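Local coordinates for protein ectonucleoside triphosphate diphosphohydrolase 4 (Homo sapiens, PDB 6WG5) that is a member of the GDA1/CD39 nucleoside phosphatase family, which belongs to the actin-like ATPase clan, at residues Ala220-Met225 with Gln231-Val236; Arg272-Thr277 with Tyr370-His375; Gln288-Arg293 with Tyr317-Leu322. All coordinates share one frame; numbering follows the deposited sequence.

Interaction 1. Residues Ala220-Met225 with Gln231-Val236; sequences AGILDM and QIAYEV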
loop_
_atom_site.group_PDB
_atom_site.type_symbol
_atom_site.label_atom_id
_atom_site.label_comp_id
_atom_site.label_asym_id
_atom_site.label_seq_id
_atom_site.Cartn_x
_atom_site.Cartn_y
_atom_site.Cartn_z
ATOM N N ALA A 220 1.050 -1.758 -13.063
ATOM C CA ALA A 220 0.152 -0.779 -12.465
ATOM C C ALA A 220 0.784 -0.238 -11.190
ATOM O O ALA A 220 1.150 -1.010 -10.298
ATOM C CB ALA A 220 -1.212 -1.401 -12.162
ATOM N N GLY A 221 0.915 1.088 -11.109
ATOM C CA GLY A 221 1.372 1.718 -9.891
ATOM C C GLY A 221 0.280 1.758 -8.844
ATOM O O GLY A 221 -0.896 1.520 -9.119
ATOM N N ILE A 222 0.683 2.061 -7.612
ATOM C CA ILE A 222 -0.245 2.126 -6.491
ATOM C C ILE A 222 -0.078 3.467 -5.790
ATOM O O ILE A 222 1.047 3.894 -5.506
ATOM C CB ILE A 222 -0.047 0.958 -5.504
ATOM C CG1 ILE A 222 1.421 0.810 -5.118
ATOM C CG2 ILE A 222 -0.565 -0.333 -6.123
ATOM C CD1 ILE A 222 1.690 -0.297 -4.103
ATOM N N LEU A 223 -1.199 4.137 -5.548
ATOM C CA LEU A 223 -1.273 5.322 -4.708
ATOM C C LEU A 223 -2.117 4.980 -3.490
ATOM O O LEU A 223 -3.220 4.441 -3.631
ATOM C CB LEU A 223 -1.893 6.497 -5.468
ATOM C CG LEU A 223 -0.980 7.255 -6.423
ATOM C CD1 LEU A 223 -1.786 7.860 -7.553
ATOM C CD2 LEU A 223 -0.237 8.337 -5.662
ATOM N N ASP A 224 -1.600 5.280 -2.302
ATOM C CA ASP A 224 -2.300 4.956 -1.065
ATOM C C ASP A 224 -2.189 6.135 -0.115
ATOM O O ASP A 224 -1.086 6.488 0.313
ATOM C CB ASP A 224 -1.727 3.689 -0.423
ATOM C CG ASP A 224 -2.702 3.030 0.534
ATOM O OD1 ASP A 224 -3.593 3.729 1.054
ATOM O OD2 ASP A 224 -2.576 1.809 0.764
ATOM N N MET A 225 -3.323 6.742 0.210
ATOM C CA MET A 225 -3.387 7.839 1.166
ATOM C C MET A 225 -4.140 7.344 2.392
ATOM O O MET A 225 -5.364 7.167 2.350
ATOM C CB MET A 225 -4.066 9.066 0.557
ATOM C CG MET A 225 -4.192 10.238 1.522
ATOM S SD MET A 225 -4.927 11.701 0.771
ATOM C CE MET A 225 -3.629 12.207 -0.351
ATOM N N GLN A 231 1.435 7.053 0.436
ATOM C CA GLN A 231 2.446 6.197 -0.165
ATOM C C GLN A 231 2.220 6.116 -1.666
ATOM O O GLN A 231 1.076 6.114 -2.135
ATOM C CB GLN A 231 2.418 4.789 0.442
ATOM C CG GLN A 231 3.630 3.941 0.068
ATOM C CD GLN A 231 3.474 2.482 0.460
ATOM O OE1 GLN A 231 2.556 1.797 0.006
ATOM N NE2 GLN A 231 4.375 2.001 1.310
ATOM N N ILE A 232 3.317 6.048 -2.415
ATOM C CA ILE A 232 3.278 5.933 -3.868
ATOM C C ILE A 232 4.344 4.936 -4.294
ATOM O O ILE A 232 5.477 4.975 -3.803
ATOM C CB ILE A 232 3.494 7.300 -4.553
ATOM C CG1 ILE A 232 3.479 7.142 -6.074
ATOM C CG2 ILE A 232 4.803 7.923 -4.098
ATOM C CD1 ILE A 232 3.447 8.459 -6.830
ATOM N N ALA A 233 3.978 4.037 -5.207
ATOM C CA ALA A 233 4.920 3.055 -5.724
ATOM C C ALA A 233 4.605 2.778 -7.185
ATOM O O ALA A 233 3.443 2.556 -7.537
ATOM C CB ALA A 233 4.868 1.755 -4.916
ATOM N N TYR A 234 5.636 2.785 -8.028
ATOM C CA TYR A 234 5.444 2.475 -9.436
ATOM C C TYR A 234 6.765 2.046 -10.056
ATOM O O TYR A 234 7.842 2.280 -9.504
ATOM C CB TYR A 234 4.858 3.667 -10.198
ATOM C CG TYR A 234 5.637 4.951 -10.042
ATOM C CD1 TYR A 234 6.618 5.308 -10.956
ATOM C CD2 TYR A 234 5.378 5.814 -8.990
ATOM C CE1 TYR A 234 7.324 6.486 -10.819
ATOM C CE2 TYR A 234 6.077 6.993 -8.845
ATOM C CZ TYR A 234 7.048 7.324 -9.760
ATOM O OH TYR A 234 7.742 8.504 -9.608
ATOM N N GLU A 235 6.658 1.411 -11.219
ATOM C CA GLU A 235 7.826 0.949 -11.948
ATOM C C GLU A 235 8.440 2.092 -12.742
ATOM O O GLU A 235 7.730 2.940 -13.290
ATOM C CB GLU A 235 7.448 -0.191 -12.895
ATOM C CG GLU A 235 8.606 -0.703 -13.742
ATOM C CD GLU A 235 8.177 -1.740 -14.762
ATOM O OE1 GLU A 235 6.983 -2.109 -14.775
ATOM O OE2 GLU A 235 9.036 -2.180 -15.556
ATOM N N VAL A 236 9.766 2.106 -12.802
ATOM C CA VAL A 236 10.507 3.073 -13.607
ATOM C C VAL A 236 11.110 2.316 -14.786
ATOM O O VAL A 236 12.226 1.789 -14.676
ATOM C CB VAL A 236 11.584 3.780 -12.772
ATOM C CG1 VAL A 236 12.278 4.853 -13.594
ATOM C CG2 VAL A 236 10.967 4.378 -11.514
#

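Interaction 2. Residues Arg272-Thr277 with Tyr370-His375; sequences RVYVAT and YQPPIH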
loop_
_atom_site.group_PDB
_atom_site.type_symbol
_atom_site.label_atom_id
_atom_site.label_comp_id
_atom_site.label_asym_id
_atom_site.label_seq_id
_atom_site.Cartn_x
_atom_site.Cartn_y
_atom_site.Cartn_z
ATOM N N ARG A 272 12.577 -2.280 -11.803
ATOM C CA ARG A 272 12.989 -1.138 -10.997
ATOM C C ARG A 272 11.728 -0.441 -10.504
ATOM O O ARG A 272 10.956 0.085 -11.314
ATOM C CB ARG A 272 13.858 -0.179 -11.811
ATOM C CG ARG A 272 14.471 0.951 -10.999
ATOM C CD ARG A 272 15.184 1.973 -11.878
ATOM N NE ARG A 272 15.790 1.362 -13.064
ATOM C CZ ARG A 272 15.526 1.703 -14.324
ATOM N NH1 ARG A 272 16.143 1.074 -15.317
ATOM N NH2 ARG A 272 14.669 2.676 -14.606
ATOM N N VAL A 273 11.517 -0.445 -9.190
ATOM C CA VAL A 273 10.307 0.103 -8.588
ATOM C C VAL A 273 10.688 1.232 -7.640
ATOM O O VAL A 273 11.560 1.065 -6.780
ATOM C CB VAL A 273 9.501 -0.979 -7.848
ATOM C CG1 VAL A 273 8.226 -0.389 -7.267
ATOM C CG2 VAL A 273 9.177 -2.128 -8.788
ATOM N N TYR A 274 10.023 2.375 -7.799
ATOM C CA TYR A 274 10.188 3.522 -6.920
ATOM C C TYR A 274 9.132 3.464 -5.828
ATOM O O TYR A 274 7.957 3.217 -6.112
ATOM C CB TYR A 274 10.064 4.819 -7.719
ATOM C CG TYR A 274 9.859 6.071 -6.893
ATOM C CD1 TYR A 274 8.589 6.597 -6.703
ATOM C CD2 TYR A 274 10.934 6.736 -6.322
ATOM C CE1 TYR A 274 8.393 7.746 -5.962
ATOM C CE2 TYR A 274 10.748 7.888 -5.574
ATOM C CZ TYR A 274 9.476 8.388 -5.401
ATOM O OH TYR A 274 9.282 9.532 -4.660
ATOM N N VAL A 275 9.552 3.678 -4.584
ATOM C CA VAL A 275 8.662 3.614 -3.429
ATOM C C VAL A 275 8.953 4.807 -2.532
ATOM O O VAL A 275 10.098 5.013 -2.119
ATOM C CB VAL A 275 8.828 2.297 -2.646
ATOM C CG1 VAL A 275 7.899 2.269 -1.438
ATOM C CG2 VAL A 275 8.560 1.107 -3.544
ATOM N N ALA A 276 7.918 5.589 -2.226
ATOM C CA ALA A 276 8.058 6.743 -1.350
ATOM C C ALA A 276 6.897 6.776 -0.370
ATOM O O ALA A 276 5.743 6.576 -0.763
ATOM C CB ALA A 276 8.111 8.048 -2.152
ATOM N N THR A 277 7.206 7.028 0.900
ATOM C CA THR A 277 6.213 7.153 1.957
ATOM C C THR A 277 6.378 8.521 2.600
ATOM O O THR A 277 7.504 8.943 2.881
ATOM C CB THR A 277 6.377 6.046 3.004
ATOM O OG1 THR A 277 6.486 4.777 2.347
ATOM C CG2 THR A 277 5.188 6.020 3.944
ATOM N N TYR A 370 12.709 13.368 -3.974
ATOM C CA TYR A 370 12.903 13.095 -5.390
ATOM C C TYR A 370 11.843 12.132 -5.906
ATOM O O TYR A 370 11.424 11.206 -5.206
ATOM C CB TYR A 370 14.295 12.514 -5.633
ATOM C CG TYR A 370 14.452 11.885 -6.997
ATOM C CD1 TYR A 370 14.652 12.669 -8.126
ATOM C CD2 TYR A 370 14.395 10.507 -7.158
ATOM C CE1 TYR A 370 14.792 12.098 -9.377
ATOM C CE2 TYR A 370 14.533 9.926 -8.404
ATOM C CZ TYR A 370 14.732 10.726 -9.510
ATOM O OH TYR A 370 14.871 10.152 -10.753
ATOM N N GLN A 371 11.411 12.357 -7.148
ATOM C CA GLN A 371 10.436 11.498 -7.804
ATOM C C GLN A 371 10.886 11.223 -9.236
ATOM O O GLN A 371 11.067 12.169 -10.010
ATOM C CB GLN A 371 9.052 12.146 -7.797
ATOM C CG GLN A 371 7.977 11.315 -8.478
ATOM C CD GLN A 371 6.605 11.957 -8.403
ATOM O OE1 GLN A 371 6.063 12.160 -7.320
ATOM N NE2 GLN A 371 6.038 12.280 -9.560
ATOM N N PRO A 372 11.080 9.965 -9.630
ATOM C CA PRO A 372 11.473 9.695 -11.007
ATOM C C PRO A 372 10.368 10.097 -11.962
ATOM O O PRO A 372 9.175 10.059 -11.609
ATOM C CB PRO A 372 11.702 8.176 -11.020
ATOM C CG PRO A 372 11.786 7.759 -9.602
ATOM C CD PRO A 372 10.965 8.731 -8.840
ATOM N N PRO A 373 10.715 10.479 -13.188
ATOM C CA PRO A 373 9.678 10.890 -14.138
ATOM C C PRO A 373 8.708 9.753 -14.414
ATOM O O PRO A 373 9.094 8.585 -14.492
ATOM C CB PRO A 373 10.475 11.272 -15.390
ATOM C CG PRO A 373 11.742 10.491 -15.282
ATOM C CD PRO A 373 12.048 10.431 -13.815
ATOM N N ILE A 374 7.433 10.105 -14.549
ATOM C CA ILE A 374 6.379 9.151 -14.877
ATOM C C ILE A 374 6.000 9.341 -16.337
ATOM O O ILE A 374 5.747 10.468 -16.781
ATOM C CB ILE A 374 5.154 9.333 -13.965
ATOM C CG1 ILE A 374 5.526 9.055 -12.505
ATOM C CG2 ILE A 374 4.016 8.413 -14.406
ATOM C CD1 ILE A 374 4.432 9.421 -11.511
ATOM N N HIS A 375 5.963 8.239 -17.086
ATOM C CA HIS A 375 5.505 8.256 -18.473
ATOM C C HIS A 375 3.980 8.318 -18.454
ATOM O O HIS A 375 3.277 7.318 -18.619
ATOM C CB HIS A 375 6.021 7.030 -19.215
ATOM C CG HIS A 375 5.989 7.163 -20.705
ATOM N ND1 HIS A 375 6.162 6.089 -21.551
ATOM C CD2 HIS A 375 5.815 8.245 -21.500
ATOM C CE1 HIS A 375 6.091 6.502 -22.804
ATOM N NE2 HIS A 375 5.880 7.806 -22.801
HETATM O O HOH W 1 6.968 11.158 -4.883
#

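Interaction 3. Residues Gln288-Arg293 with Tyr317-Leu322; sequences QRYEDR and YLDPCL. With NAG (2-acetamido-2-deoxy-beta-D-glucopyranose), chain B.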
loop_
_atom_site.group_PDB
_atom_site.type_symbol
_atom_site.label_atom_id
_atom_site.label_comp_id
_atom_site.label_asym_id
_atom_site.label_seq_id
_atom_site.Cartn_x
_atom_site.Cartn_y
_atom_site.Cartn_z
ATOM N N GLN A 288 -5.006 17.952 10.512
ATOM C CA GLN A 288 -4.491 18.342 11.820
ATOM C C GLN A 288 -3.399 19.396 11.687
ATOM O O GLN A 288 -3.363 20.362 12.457
ATOM C CB GLN A 288 -3.971 17.113 12.569
ATOM C CG GLN A 288 -3.511 17.406 13.989
ATOM C CD GLN A 288 -4.611 18.015 14.842
ATOM O OE1 GLN A 288 -5.665 17.410 15.041
ATOM N NE2 GLN A 288 -4.371 19.223 15.344
ATOM N N ARG A 289 -2.500 19.228 10.716
ATOM C CA ARG A 289 -1.480 20.244 10.477
ATOM C C ARG A 289 -2.117 21.568 10.076
ATOM O O ARG A 289 -1.622 22.643 10.436
ATOM C CB ARG A 289 -0.511 19.764 9.396
ATOM C CG ARG A 289 0.286 18.521 9.778
ATOM C CD ARG A 289 0.995 17.944 8.570
ATOM N NE ARG A 289 1.764 18.970 7.879
ATOM C CZ ARG A 289 2.079 18.937 6.589
ATOM N NH1 ARG A 289 2.784 19.929 6.060
ATOM N NH2 ARG A 289 1.688 17.927 5.825
ATOM N N TYR A 290 -3.223 21.506 9.331
ATOM C CA TYR A 290 -3.923 22.719 8.925
ATOM C C TYR A 290 -4.556 23.410 10.126
ATOM O O TYR A 290 -4.420 24.628 10.298
ATOM C CB TYR A 290 -4.975 22.368 7.869
ATOM C CG TYR A 290 -5.873 23.512 7.455
ATOM C CD1 TYR A 290 -5.367 24.602 6.763
ATOM C CD2 TYR A 290 -7.231 23.490 7.737
ATOM C CE1 TYR A 290 -6.187 25.646 6.377
ATOM C CE2 TYR A 290 -8.058 24.525 7.353
ATOM C CZ TYR A 290 -7.531 25.601 6.673
ATOM O OH TYR A 290 -8.351 26.639 6.292
ATOM N N GLU A 291 -5.244 22.647 10.978
ATOM C CA GLU A 291 -5.824 23.229 12.184
ATOM C C GLU A 291 -4.749 23.779 13.111
ATOM O O GLU A 291 -4.969 24.795 13.778
ATOM C CB GLU A 291 -6.673 22.186 12.914
ATOM C CG GLU A 291 -7.936 21.780 12.161
ATOM C CD GLU A 291 -8.759 20.736 12.896
ATOM O OE1 GLU A 291 -8.366 20.338 14.013
ATOM O OE2 GLU A 291 -9.803 20.313 12.355
ATOM N N ASP A 292 -3.583 23.129 13.163
ATOM C CA ASP A 292 -2.499 23.622 14.006
ATOM C C ASP A 292 -2.084 25.030 13.605
ATOM O O ASP A 292 -1.782 25.862 14.467
ATOM C CB ASP A 292 -1.300 22.675 13.935
ATOM C CG ASP A 292 -1.507 21.403 14.736
ATOM O OD1 ASP A 292 -2.385 21.389 15.625
ATOM O OD2 ASP A 292 -0.780 20.419 14.481
ATOM N N ARG A 293 -2.056 25.319 12.301
ATOM C CA ARG A 293 -1.620 26.640 11.862
ATOM C C ARG A 293 -2.713 27.681 12.075
ATOM O O ARG A 293 -2.416 28.837 12.394
ATOM C CB ARG A 293 -1.187 26.607 10.395
ATOM C CG ARG A 293 -0.170 27.692 10.056
ATOM C CD ARG A 293 0.074 27.831 8.563
ATOM N NE ARG A 293 1.085 26.900 8.065
ATOM C CZ ARG A 293 1.525 26.876 6.808
ATOM N NH1 ARG A 293 1.043 27.734 5.915
ATOM N NH2 ARG A 293 2.447 25.994 6.439
ATOM N N TYR A 317 -13.390 31.834 12.911
ATOM C CA TYR A 317 -12.575 31.729 11.712
ATOM C C TYR A 317 -13.379 31.049 10.611
ATOM O O TYR A 317 -13.974 29.990 10.828
ATOM C CB TYR A 317 -11.299 30.944 12.009
ATOM C CG TYR A 317 -10.333 30.877 10.849
ATOM C CD1 TYR A 317 -10.271 29.754 10.033
ATOM C CD2 TYR A 317 -9.481 31.936 10.573
ATOM C CE1 TYR A 317 -9.386 29.691 8.973
ATOM C CE2 TYR A 317 -8.593 31.884 9.517
ATOM C CZ TYR A 317 -8.550 30.760 8.721
ATOM O OH TYR A 317 -7.664 30.714 7.671
ATOM N N LEU A 318 -13.410 31.662 9.433
ATOM C CA LEU A 318 -14.182 31.137 8.312
ATOM C C LEU A 318 -13.305 30.165 7.535
ATOM O O LEU A 318 -12.398 30.579 6.806
ATOM C CB LEU A 318 -14.688 32.271 7.424
ATOM C CG LEU A 318 -15.526 33.335 8.139
ATOM C CD1 LEU A 318 -16.095 34.317 7.131
ATOM C CD2 LEU A 318 -16.649 32.709 8.959
ATOM N N ASP A 319 -13.577 28.871 7.697
ATOM C CA ASP A 319 -12.746 27.830 7.114
ATOM C C ASP A 319 -13.359 27.373 5.800
ATOM O O ASP A 319 -14.437 26.758 5.814
ATOM C CB ASP A 319 -12.618 26.654 8.078
ATOM C CG ASP A 319 -11.651 25.595 7.581
ATOM O OD1 ASP A 319 -11.610 24.500 8.184
ATOM O OD2 ASP A 319 -10.936 25.857 6.589
ATOM N N PRO A 320 -12.732 27.638 4.648
ATOM C CA PRO A 320 -13.299 27.158 3.379
ATOM C C PRO A 320 -13.218 25.653 3.213
ATOM O O PRO A 320 -13.895 25.108 2.331
ATOM C CB PRO A 320 -12.451 27.876 2.325
ATOM C CG PRO A 320 -11.132 28.075 2.993
ATOM C CD PRO A 320 -11.441 28.323 4.446
ATOM N N CYS A 321 -12.416 24.972 4.028
ATOM C CA CYS A 321 -12.244 23.531 3.948
ATOM C C CYS A 321 -13.279 22.765 4.762
ATOM O O CYS A 321 -13.138 21.549 4.933
ATOM C CB CYS A 321 -10.837 23.154 4.413
ATOM S SG CYS A 321 -9.523 23.767 3.334
ATOM N N LEU A 322 -14.308 23.441 5.270
ATOM C CA LEU A 322 -15.380 22.782 5.994
ATOM C C LEU A 322 -16.704 22.987 5.268
ATOM O O LEU A 322 -16.880 23.986 4.563
ATOM C CB LEU A 322 -15.503 23.313 7.429
ATOM C CG LEU A 322 -14.462 22.801 8.426
ATOM C CD1 LEU A 322 -14.566 23.565 9.735
ATOM C CD2 LEU A 322 -14.623 21.304 8.669
HETATM C C1 NAG B . 6.740 20.616 6.387
HETATM C C2 NAG B . 6.997 19.557 7.464
HETATM C C3 NAG B . 7.211 20.215 8.827
HETATM C C4 NAG B . 8.247 21.330 8.752
HETATM C C5 NAG B . 7.897 22.297 7.630
HETATM C C6 NAG B . 8.947 23.359 7.408
HETATM C C7 NAG B . 6.028 17.300 7.344
HETATM C C8 NAG B . 4.775 16.486 7.474
HETATM N N2 NAG B . 5.891 18.616 7.533
HETATM O O3 NAG B . 7.636 19.225 9.758
HETATM O O4 NAG B . 8.247 22.058 9.976
HETATM O O5 NAG B . 7.783 21.574 6.400
HETATM O O6 NAG B . 8.750 24.026 6.169
HETATM O O7 NAG B . 7.110 16.789 7.077
#

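Interaction 1. Residues Ala220-Met225 with Gln231-Val236
I222 and A233 face each other as a hydrogen-bonded antiparallel pair, and D224 with Q231 forms a second such pair further toward the turn. The short strands 221-225 and 231-235 run at 177° to each other with axes 4.7 Å apart, the geometry of a regular beta hairpin. I222 N donates to A233 O and A233 N returns the bond to I222 O, the latter over 2.9 Å. The next ring repeats the exchange between D224 and Q231, with D224 N 2.8 Å from Q231 O.

The apolar packing is densest at the buried, I222 end. The first torsion of I222 (chi1 50°) tucks CG1 over its own main chain and against the methyl of A233, CG1 to CB 3.6 Å; A179, W180 and I183 of helix 172-186 touch I222 on this same sheet face. On the face opposite I222, the non-hydrogen-bonded pair L223 and I232 run alongside each other, L223 CD2 reaching I232 CD1 at 3.9 Å, with F457 packed on both. G221 has only its CA to offer Y234, 4.0 Å from that residue's CB.

The turn end is looser. D224 and Q231 are partly exposed and meet chiefly through backbone, their CB atoms 4.4 Å apart; the carboxylate of D224 instead reaches S385 OG through OD1. In this family, placed in the actin-like ATPase clan, the glycine-containing turn that joins the strands probably corresponds to a phosphate-loop hairpin of the actin fold. Four backbone bonds therefore satisfy the main-chain N-H and C=O groups of the pairs I222/A233 and D224/Q231, while apolar side chains pack on both faces of the sheet and the D224 carboxylate turns to S385.

Interaction 2. Residues Arg272-Thr277 with Tyr370-His375
Y274 is met by P372 over one face of its ring and by Y370 O at its hydroxyl. CD of P372 is 3.4 Å from the ring centroid of Y274 and 18° off the normal, which meets the geometry of a CH-pi contact; it is offset toward the CD2 side of the ring, and CG follows it at 3.5 Å from Y274 CD2. The phenol donates to the main chain: Y274 OH lies 2.8 Å from Y370 O, tilted 15° from the carbonyl plane. A water donates in turn to Y274 OH and also to Q371 OE1, so the one hydroxyl gives a hydrogen bond and accepts another.

Further out, torsions and neighbours position these groups. The first torsion of Y274 (chi1 165°) sets CG opposite the backbone N and swings the ring off strand 272-277 toward the loop. L254 and L255 touch the same side chain, and the Y234 ring meets it at an inclination. On the loop side, the Q371 amide is fixed at its other end by NE2 bonding to F457 O, while P372 O accepts from Y234 OH. The Y370 ring has P372 N 3.6 Å above one face and packs on V250 and A251 of helix 245-254.

Segment 370-375 has no regular secondary structure, yet it packs against the sheet containing strand 270-279 just before strand 381-385. Its hold on the strand thus combines a CH beside the proline nitrogen, probably slightly polarised, over an aromatic face with a buried phenol satisfied as both donor and acceptor.

Interaction 3. Residues Gln288-Arg293 with Tyr317-Leu322
An Asx turn at D319, opening the type I beta turn from D319 to L322, receives the hydroxyl of Y290 from helix 283-296. Y290 OH donates to D319 OD2 over 2.7 Å, arriving 45° out of the carboxylate plane, with the carboxylate at the edge of the ring. The turn supplies the second donor: C321 N reaches D319 OD2 at 3.1 Å from the opposite face of that plane. Two bonds thus grip one buried oxygen, and OD1 of D319 has its own salt bridge to R287, a charge pairing that probably stabilises the ionised carboxylate.

The ring reaches this far because CG of Y290 lies opposite its backbone N (chi1 174°), directing the side chain straight off the helix. Its hydroxyl lies near the plane of the Y317 ring, 4.2 Å from CE1. C321 SG stands obliquely to the Y290 ring, 4.7 Å from its centroid, a sulfur-aromatic contact. This sulfur forms the disulfide with C348, so the helix is packed where the turn is covalently joined to helix 345-352, while strand 317-319 pairs with strand 335-341 in a small three-stranded sheet.

Elsewhere on the helix, R289 meets the attached glycan: NAG C8 sits 3.7 Å above the centre of its guanidinium, whose NH1 and NH2 bond to F355 O and G280 O.

How the interactions relate
Interaction 1 and strand 270-279 of interaction 2 share one six-stranded mixed sheet, with loop 370-375 packed against it; the centres of the two contacts are 8 Å apart. Strand 229-235, half of the hairpin in interaction 1, pairs with strand 270-279; Y234 O is 2.8 Å from Y274 N, a probable hydrogen bond. Interaction 3 lies toward the periphery, its centre 29 Å from that of interaction 1 and 31 Å from that of interaction 2. Along the chain, strand 270-279 leads into helix 283-296, and both segments of interaction 3 fall between the two halves of interaction 2. The chain therefore leaves this sheet, builds a disulfide-bonded peripheral region, and returns through 370-375 to strand 381-385.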